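PDB 1NLQ: nucleoplasmin-like protein from Drosophila melanogaster, which binds core histones and functions in the ATP-facilitated assembly of regularly spaced nucleosomal arrays, the chain here being its N-terminal, pentamer-forming core. Local coordinates for residues 30-35 with 86-91; 37-42 with 47-52. One frame throughout, in Å; residues are numbered along the deposited sequence.

Contact 1: residues 30-35 with 86-91; sequences QKLVIK and VTFKLI
Phe88 abuts Leu32 and Ile34 with the CE1-CZ end of its ring, and both side chains come to meet it from the opposite direction. Leu32 reaches the rim: its CD2 lies in the ring plane, 3.9 Å from Phe88 CE1, so this methyl meets an edge rather than a face. Ile34 approaches obliquely, with its CG1 3.7 Å from Phe88 CZ. Its terminal methyl adds to the grip, CD1 of Ile34 also standing 3.7 Å from CZ of Phe88. With CG1 beside the backbone N (chi1 -63°) and CG2 anti to it, it is the longer CG1-CD1 branch that meets the ring. No hydrogen bond links the segments; the contact is purely apolar and buries 126 Å². CA separations of 8.7 Å (Leu32 to Val86) and 10.9 Å (Ile34 to Phe88) exclude direct strand pairing. Strand 31-39 bonds instead to strands 74-82 and 97-104, and 86-92 to 17-20 and 48-55; with Leu32, Ile34 and Phe88 pointing inward, the two four-stranded antiparallel sheets face each other in the eight-stranded jelly-roll beta sandwich of nucleoplasmin cores. Within its own strand the ring is also covered on one face, where Val86 CG1 sits 3.7 Å above the plane, displaced toward the rim. Val53 and Ile99 pack against Phe88 as well, one from each sheet, and Trp20 touches Leu32. On the other surface of strand 31-39, Lys35 NZ forms salt bridges to Asp78 of its own chain and to Asp78 of a neighbouring subunit.

Contact 2: residues 37-42 with 47-52; sequences ILLGAE and EFNVVE
With CG anti to the backbone N in Leu39 (chi1 -177°) and beside the N in Asn49 (chi1 -88°), the two side chains cross at about a right angle. One methyl does the touching: Leu39 CD1 lies 3.7 Å from Asn49 CG and 3.8 Å from Asn49 ND2. Farther along, Ile37 CG2 meets Val51 CG2 at 4.2 Å. CA separations of 7.9 Å (Leu39 to Asn49) and 8.7 Å (Ile37 to Val51) are too wide for paired strands; 31-39 and 48-55 belong to the two facing sheets, and Val97 touches all four side chains. Both polar atoms of the Asn49 amide are bonded. ND2 donates to Glu47 O at 3.1 Å and to the anti lone pair of Glu47 OE2 at 3.2 Å, both bonds bent. Glu47 O lies near the Asn49 amide plane, with ND2 above the Glu47 carbonyl plane; OE2 is tilted from the amide plane. OD1 accepts from Gly95 N. Replacing Asn49 by alanine would probably cost Gly95 N its acceptor and Glu47 O and OE2 their ND2 donor, and open a gap beside Leu39 CD1. A buried amide thus packs against a leucine methyl while OD1 ties the strand to Gly95 and ND2 bonds back to Glu47, whose OE2 takes Ser94 N and pairs with Lys44.

In the fold
From the N terminus, the chain passes strands 4-11 and 17-20 before entering strand 31-39, whose first half enters contact 1 and whose end enters contact 2. Contact 2 closes first, across the loop joining strands 31-39 and 48-55, with four residues between its segments, near Glu45 and Lys68, inferred to join pentamers. Contact 1 closes later: 50 residues lie between its segments, and this span includes all of contact 2, so the two do not cross. Their centres are 15 Å apart, and both join the same two sheets. Strands 48-55 and 86-92 are antiparallel neighbours, with probable hydrogen bonds from Glu52 N to Lys89 O (2.8 Å) and from Ile91 N to Val50 O (3.0 Å).

Contact 1: residues 30-35 with 86-91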
ATOM      1  N   GLN A  30       3.946  22.066 -10.887  1.00 19.53           N
ATOM      2  CA  GLN A  30       4.854  20.990 -10.529  1.00 19.53           C
ATOM      3  C   GLN A  30       4.445  20.337  -9.217  1.00 19.53           C
ATOM      4  O   GLN A  30       4.053  21.011  -8.266  1.00 19.53           O
ATOM      5  CB  GLN A  30       6.302  21.486 -10.436  1.00 25.08           C
ATOM      6  CG  GLN A  30       6.566  22.586  -9.431  1.00 25.08           C
ATOM      7  CD  GLN A  30       6.534  23.963 -10.072  1.00 25.08           C
ATOM      8  OE1 GLN A  30       5.501  24.393 -10.576  1.00 25.08           O
ATOM      9  NE2 GLN A  30       7.678  24.655 -10.064  1.00 25.08           N
ATOM     10  N   LYS A  31       4.526  19.012  -9.181  1.00 18.63           N
ATOM     11  CA  LYS A  31       4.162  18.255  -7.993  1.00 18.63           C
ATOM     12  C   LYS A  31       5.111  17.092  -7.777  1.00 18.63           C
ATOM     13  O   LYS A  31       5.505  16.420  -8.724  1.00 18.63           O
ATOM     14  CB  LYS A  31       2.735  17.706  -8.121  1.00 25.38           C
ATOM     15  CG  LYS A  31       2.286  16.843  -6.942  1.00 25.38           C
ATOM     16  CD  LYS A  31       0.966  16.119  -7.208  1.00 25.38           C
ATOM     17  CE  LYS A  31      -0.161  17.092  -7.522  1.00 25.38           C
ATOM     18  NZ  LYS A  31      -1.491  16.414  -7.598  1.00 25.38           N
ATOM     19  N   LEU A  32       5.473  16.867  -6.523  1.00 16.65           N
ATOM     20  CA  LEU A  32       6.347  15.759  -6.168  1.00 16.65           C
ATOM     21  C   LEU A  32       5.496  14.741  -5.428  1.00 16.65           C
ATOM     22  O   LEU A  32       4.881  15.057  -4.408  1.00 16.65           O
ATOM     23  CB  LEU A  32       7.473  16.233  -5.254  1.00 18.87           C
ATOM     24  CG  LEU A  32       8.422  15.130  -4.776  1.00 18.87           C
ATOM     25  CD1 LEU A  32       9.149  14.507  -5.964  1.00 18.87           C
ATOM     26  CD2 LEU A  32       9.415  15.720  -3.801  1.00 18.87           C
ATOM     27  N   VAL A  33       5.440  13.520  -5.946  1.00 16.67           N
ATOM     28  CA  VAL A  33       4.658  12.478  -5.307  1.00 16.67           C
ATOM     29  C   VAL A  33       5.634  11.484  -4.707  1.00 16.67           C
ATOM     30  O   VAL A  33       6.476  10.946  -5.414  1.00 16.67           O
ATOM     31  CB  VAL A  33       3.766  11.731  -6.320  1.00 18.77           C
ATOM     32  CG1 VAL A  33       2.913  10.694  -5.590  1.00 18.77           C
ATOM     33  CG2 VAL A  33       2.883  12.723  -7.071  1.00 18.77           C
ATOM     34  N   ILE A  34       5.539  11.259  -3.405  1.00 14.63           N
ATOM     35  CA  ILE A  34       6.438  10.312  -2.761  1.00 14.63           C
ATOM     36  C   ILE A  34       5.707   8.996  -2.579  1.00 14.63           C
ATOM     37  O   ILE A  34       4.756   8.906  -1.804  1.00 14.63           O
ATOM     38  CB  ILE A  34       6.923  10.837  -1.402  1.00 14.15           C
ATOM     39  CG1 ILE A  34       7.735  12.121  -1.602  1.00 14.15           C
ATOM     40  CG2 ILE A  34       7.771   9.786  -0.715  1.00 14.15           C
ATOM     41  CD1 ILE A  34       8.871  11.999  -2.614  1.00 14.15           C
ATOM     42  N   LYS A  35       6.162   7.977  -3.306  1.00 13.33           N
ATOM     43  CA  LYS A  35       5.533   6.664  -3.281  1.00 13.33           C
ATOM     44  C   LYS A  35       6.078   5.684  -2.266  1.00 13.33           C
ATOM     45  O   LYS A  35       5.319   4.934  -1.665  1.00 13.33           O
ATOM     46  CB  LYS A  35       5.624   6.022  -4.665  1.00 17.08           C
ATOM     47  CG  LYS A  35       4.818   6.718  -5.747  1.00 17.08           C
ATOM     48  CD  LYS A  35       3.337   6.591  -5.462  1.00 17.08           C
ATOM     49  CE  LYS A  35       2.484   7.026  -6.644  1.00 17.08           C
ATOM     50  NZ  LYS A  35       1.039   6.743  -6.394  1.00 17.08           N
ATOM     51  N   VAL A  86      10.479  21.423  -1.032  1.00 21.26           N
ATOM     52  CA  VAL A  86      10.399  20.371  -0.029  1.00 21.26           C
ATOM     53  C   VAL A  86      11.758  19.819   0.368  1.00 21.26           C
ATOM     54  O   VAL A  86      12.557  19.449  -0.482  1.00 21.26           O
ATOM     55  CB  VAL A  86       9.536  19.203  -0.535  1.00 24.71           C
ATOM     56  CG1 VAL A  86       9.473  18.112   0.516  1.00 24.71           C
ATOM     57  CG2 VAL A  86       8.147  19.696  -0.868  1.00 24.71           C
ATOM     58  N   THR A  87      12.019  19.755   1.669  1.00 17.69           N
ATOM     59  CA  THR A  87      13.292  19.216   2.122  1.00 17.69           C
ATOM     60  C   THR A  87      13.078  17.982   2.993  1.00 17.69           C
ATOM     61  O   THR A  87      12.302  18.022   3.943  1.00 17.69           O
ATOM     62  CB  THR A  87      14.077  20.243   2.942  1.00 23.57           C
ATOM     63  OG1 THR A  87      14.313  21.419   2.153  1.00 23.57           O
ATOM     64  CG2 THR A  87      15.412  19.654   3.353  1.00 23.57           C
ATOM     65  N   PHE A  88      13.763  16.889   2.658  1.00 20.75           N
ATOM     66  CA  PHE A  88      13.664  15.641   3.418  1.00 20.75           C
ATOM     67  C   PHE A  88      14.933  15.516   4.237  1.00 20.75           C
ATOM     68  O   PHE A  88      16.030  15.696   3.707  1.00 20.75           O
ATOM     69  CB  PHE A  88      13.568  14.426   2.491  1.00 17.59           C
ATOM     70  CG  PHE A  88      12.395  14.457   1.564  1.00 17.59           C
ATOM     71  CD1 PHE A  88      12.567  14.788   0.228  1.00 17.59           C
ATOM     72  CD2 PHE A  88      11.116  14.150   2.022  1.00 17.59           C
ATOM     73  CE1 PHE A  88      11.496  14.817  -0.643  1.00 17.59           C
ATOM     74  CE2 PHE A  88      10.028  14.173   1.160  1.00 17.59           C
ATOM     75  CZ  PHE A  88      10.216  14.508  -0.180  1.00 17.59           C
ATOM     76  N   LYS A  89      14.799  15.218   5.521  1.00 17.37           N
ATOM     77  CA  LYS A  89      15.984  15.091   6.355  1.00 17.37           C
ATOM     78  C   LYS A  89      15.958  13.857   7.232  1.00 17.37           C
ATOM     79  O   LYS A  89      14.931  13.528   7.812  1.00 17.37           O
ATOM     80  CB  LYS A  89      16.160  16.320   7.242  1.00 29.92           C
ATOM     81  CG  LYS A  89      17.456  16.260   8.021  1.00 29.92           C
ATOM     82  CD  LYS A  89      17.773  17.540   8.754  1.00 29.92           C
ATOM     83  CE  LYS A  89      19.068  17.359   9.533  1.00 29.92           C
ATOM     84  NZ  LYS A  89      19.434  18.540  10.346  1.00 29.92           N
ATOM     85  N   LEU A  90      17.099  13.180   7.324  1.00 21.09           N
ATOM     86  CA  LEU A  90      17.220  11.994   8.160  1.00 21.09           C
ATOM     87  C   LEU A  90      17.553  12.522   9.552  1.00 21.09           C
ATOM     88  O   LEU A  90      18.715  12.778   9.866  1.00 21.09           O
ATOM     89  CB  LEU A  90      18.340  11.097   7.636  1.00 17.58           C
ATOM     90  CG  LEU A  90      18.501   9.727   8.299  1.00 17.58           C
ATOM     91  CD1 LEU A  90      17.242   8.887   8.096  1.00 17.58           C
ATOM     92  CD2 LEU A  90      19.705   9.020   7.680  1.00 17.58           C
ATOM     93  N   ILE A  91      16.526  12.696  10.379  1.00 16.68           N
ATOM     94  CA  ILE A  91      16.710  13.241  11.724  1.00 16.68           C
ATOM     95  C   ILE A  91      17.048  12.214  12.809  1.00 16.68           C
ATOM     96  O   ILE A  91      17.297  12.584  13.965  1.00 16.68           O
ATOM     97  CB  ILE A  91      15.469  14.054  12.170  1.00 16.57           C
ATOM     98  CG1 ILE A  91      14.238  13.147  12.236  1.00 16.57           C
ATOM     99  CG2 ILE A  91      15.220  15.202  11.199  1.00 16.57           C
ATOM    100  CD1 ILE A  91      13.018  13.815  12.842  1.00 16.57           C
TER

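Contact 2: residues 37-42 with 47-52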
ATOM      1  N   ILE A  37       9.463   4.924   0.745  1.00 13.21           N
ATOM      2  CA  ILE A  37      10.643   5.311   1.511  1.00 13.21           C
ATOM      3  C   ILE A  37      11.110   3.971   2.044  1.00 13.21           C
ATOM      4  O   ILE A  37      10.418   3.319   2.825  1.00 13.21           O
ATOM      5  CB  ILE A  37      10.307   6.301   2.643  1.00 14.13           C
ATOM      6  CG1 ILE A  37       9.751   7.590   2.029  1.00 14.13           C
ATOM      7  CG2 ILE A  37      11.570   6.632   3.432  1.00 14.13           C
ATOM      8  CD1 ILE A  37       9.419   8.692   3.026  1.00 14.13           C
ATOM      9  N   LEU A  38      12.292   3.575   1.596  1.00 15.15           N
ATOM     10  CA  LEU A  38      12.859   2.273   1.894  1.00 15.15           C
ATOM     11  C   LEU A  38      14.167   2.305   2.668  1.00 15.15           C
ATOM     12  O   LEU A  38      15.047   3.111   2.372  1.00 15.15           O
ATOM     13  CB  LEU A  38      13.055   1.563   0.553  1.00 15.45           C
ATOM     14  CG  LEU A  38      13.692   0.184   0.417  1.00 15.45           C
ATOM     15  CD1 LEU A  38      12.817  -0.889   1.056  1.00 15.45           C
ATOM     16  CD2 LEU A  38      13.873  -0.093  -1.069  1.00 15.45           C
ATOM     17  N   LEU A  39      14.283   1.415   3.654  1.00 13.91           N
ATOM     18  CA  LEU A  39      15.479   1.322   4.481  1.00 13.91           C
ATOM     19  C   LEU A  39      16.503   0.388   3.827  1.00 13.91           C
ATOM     20  O   LEU A  39      16.182  -0.733   3.453  1.00 13.91           O
ATOM     21  CB  LEU A  39      15.107   0.796   5.868  1.00 14.26           C
ATOM     22  CG  LEU A  39      16.250   0.714   6.891  1.00 14.26           C
ATOM     23  CD1 LEU A  39      16.731   2.114   7.241  1.00 14.26           C
ATOM     24  CD2 LEU A  39      15.759  -0.003   8.142  1.00 14.26           C
ATOM     25  N   GLY A  40      17.738   0.860   3.699  1.00 14.67           N
ATOM     26  CA  GLY A  40      18.779   0.046   3.085  1.00 14.67           C
ATOM     27  C   GLY A  40      19.120  -1.217   3.852  1.00 14.67           C
ATOM     28  O   GLY A  40      18.998  -1.269   5.075  1.00 14.67           O
ATOM     29  N   ALA A  41      19.571  -2.235   3.124  1.00 17.08           N
ATOM     30  CA  ALA A  41      19.933  -3.518   3.717  1.00 17.08           C
ATOM     31  C   ALA A  41      21.029  -3.416   4.782  1.00 17.08           C
ATOM     32  O   ALA A  41      21.070  -4.216   5.709  1.00 17.08           O
ATOM     33  CB  ALA A  41      20.368  -4.489   2.611  1.00 13.50           C
ATOM     34  N   GLU A  42      21.905  -2.427   4.651  1.00 19.30           N
ATOM     35  CA  GLU A  42      23.001  -2.238   5.602  1.00 19.30           C
ATOM     36  C   GLU A  42      22.592  -1.541   6.896  1.00 19.30           C
ATOM     37  O   GLU A  42      23.402  -1.440   7.823  1.00 19.30           O
ATOM     38  CB  GLU A  42      24.122  -1.425   4.956  1.00 39.78           C
ATOM     39  CG  GLU A  42      24.503  -1.875   3.568  1.00 39.78           C
ATOM     40  CD  GLU A  42      25.354  -3.108   3.572  1.00 39.78           C
ATOM     41  OE1 GLU A  42      24.907  -4.146   4.114  1.00 39.78           O
ATOM     42  OE2 GLU A  42      26.484  -3.040   3.037  1.00 39.78           O
ATOM     43  N   GLU A  47      17.734  -0.165  14.799  1.00 20.22           N
ATOM     44  CA  GLU A  47      17.986   1.260  14.878  1.00 20.22           C
ATOM     45  C   GLU A  47      16.907   2.034  14.137  1.00 20.22           C
ATOM     46  O   GLU A  47      16.692   1.840  12.939  1.00 20.22           O
ATOM     47  CB  GLU A  47      19.340   1.602  14.278  1.00 25.51           C
ATOM     48  CG  GLU A  47      19.526   3.073  14.027  1.00 25.51           C
ATOM     49  CD  GLU A  47      20.792   3.348  13.269  1.00 25.51           C
ATOM     50  OE1 GLU A  47      21.867   3.196  13.884  1.00 25.51           O
ATOM     51  OE2 GLU A  47      20.707   3.704  12.067  1.00 25.51           O
ATOM     52  N   PHE A  48      16.229   2.918  14.854  1.00 17.49           N
ATOM     53  CA  PHE A  48      15.192   3.717  14.235  1.00 17.49           C
ATOM     54  C   PHE A  48      15.782   4.710  13.259  1.00 17.49           C
ATOM     55  O   PHE A  48      16.767   5.387  13.555  1.00 17.49           O
ATOM     56  CB  PHE A  48      14.383   4.468  15.292  1.00 19.36           C
ATOM     57  CG  PHE A  48      13.272   3.664  15.884  1.00 19.36           C
ATOM     58  CD1 PHE A  48      13.291   3.303  17.227  1.00 19.36           C
ATOM     59  CD2 PHE A  48      12.198   3.258  15.094  1.00 19.36           C
ATOM     60  CE1 PHE A  48      12.258   2.550  17.776  1.00 19.36           C
ATOM     61  CE2 PHE A  48      11.155   2.499  15.638  1.00 19.36           C
ATOM     62  CZ  PHE A  48      11.184   2.145  16.977  1.00 19.36           C
ATOM     63  N   ASN A  49      15.172   4.780  12.084  1.00 16.68           N
ATOM     64  CA  ASN A  49      15.581   5.709  11.044  1.00 16.68           C
ATOM     65  C   ASN A  49      14.339   6.525  10.755  1.00 16.68           C
ATOM     66  O   ASN A  49      13.311   5.979  10.364  1.00 16.68           O
ATOM     67  CB  ASN A  49      16.045   4.955   9.799  1.00 16.12           C
ATOM     68  CG  ASN A  49      17.520   4.605   9.856  1.00 16.12           C
ATOM     69  OD1 ASN A  49      18.348   5.274   9.239  1.00 16.12           O
ATOM     70  ND2 ASN A  49      17.853   3.568  10.609  1.00 16.12           N
ATOM     71  N   VAL A  50      14.438   7.832  10.960  1.00 15.38           N
ATOM     72  CA  VAL A  50      13.305   8.721  10.769  1.00 15.38           C
ATOM     73  C   VAL A  50      13.589   9.811   9.753  1.00 15.38           C
ATOM     74  O   VAL A  50      14.595  10.512   9.849  1.00 15.38           O
ATOM     75  CB  VAL A  50      12.910   9.382  12.117  1.00 15.90           C
ATOM     76  CG1 VAL A  50      11.705  10.294  11.934  1.00 15.90           C
ATOM     77  CG2 VAL A  50      12.617   8.297  13.139  1.00 15.90           C
ATOM     78  N   VAL A  51      12.696   9.935   8.777  1.00 15.60           N
ATOM     79  CA  VAL A  51      12.815  10.950   7.740  1.00 15.60           C
ATOM     80  C   VAL A  51      11.758  12.004   8.023  1.00 15.60           C
ATOM     81  O   VAL A  51      10.593  11.686   8.227  1.00 15.60           O
ATOM     82  CB  VAL A  51      12.567  10.368   6.333  1.00 17.63           C
ATOM     83  CG1 VAL A  51      12.631  11.471   5.286  1.00 17.63           C
ATOM     84  CG2 VAL A  51      13.593   9.292   6.026  1.00 17.63           C
ATOM     85  N   GLU A  52      12.174  13.258   8.057  1.00 17.22           N
ATOM     86  CA  GLU A  52      11.257  14.350   8.322  1.00 17.22           C
ATOM     87  C   GLU A  52      11.117  15.180   7.062  1.00 17.22           C
ATOM     88  O   GLU A  52      12.105  15.442   6.377  1.00 17.22           O
ATOM     89  CB  GLU A  52      11.807  15.226   9.440  1.00 25.61           C
ATOM     90  CG  GLU A  52      10.962  16.448   9.725  1.00 25.61           C
ATOM     91  CD  GLU A  52      11.742  17.507  10.458  1.00 25.61           C
ATOM     92  OE1 GLU A  52      12.067  17.310  11.648  1.00 25.61           O
ATOM     93  OE2 GLU A  52      12.039  18.540   9.826  1.00 25.61           O
TER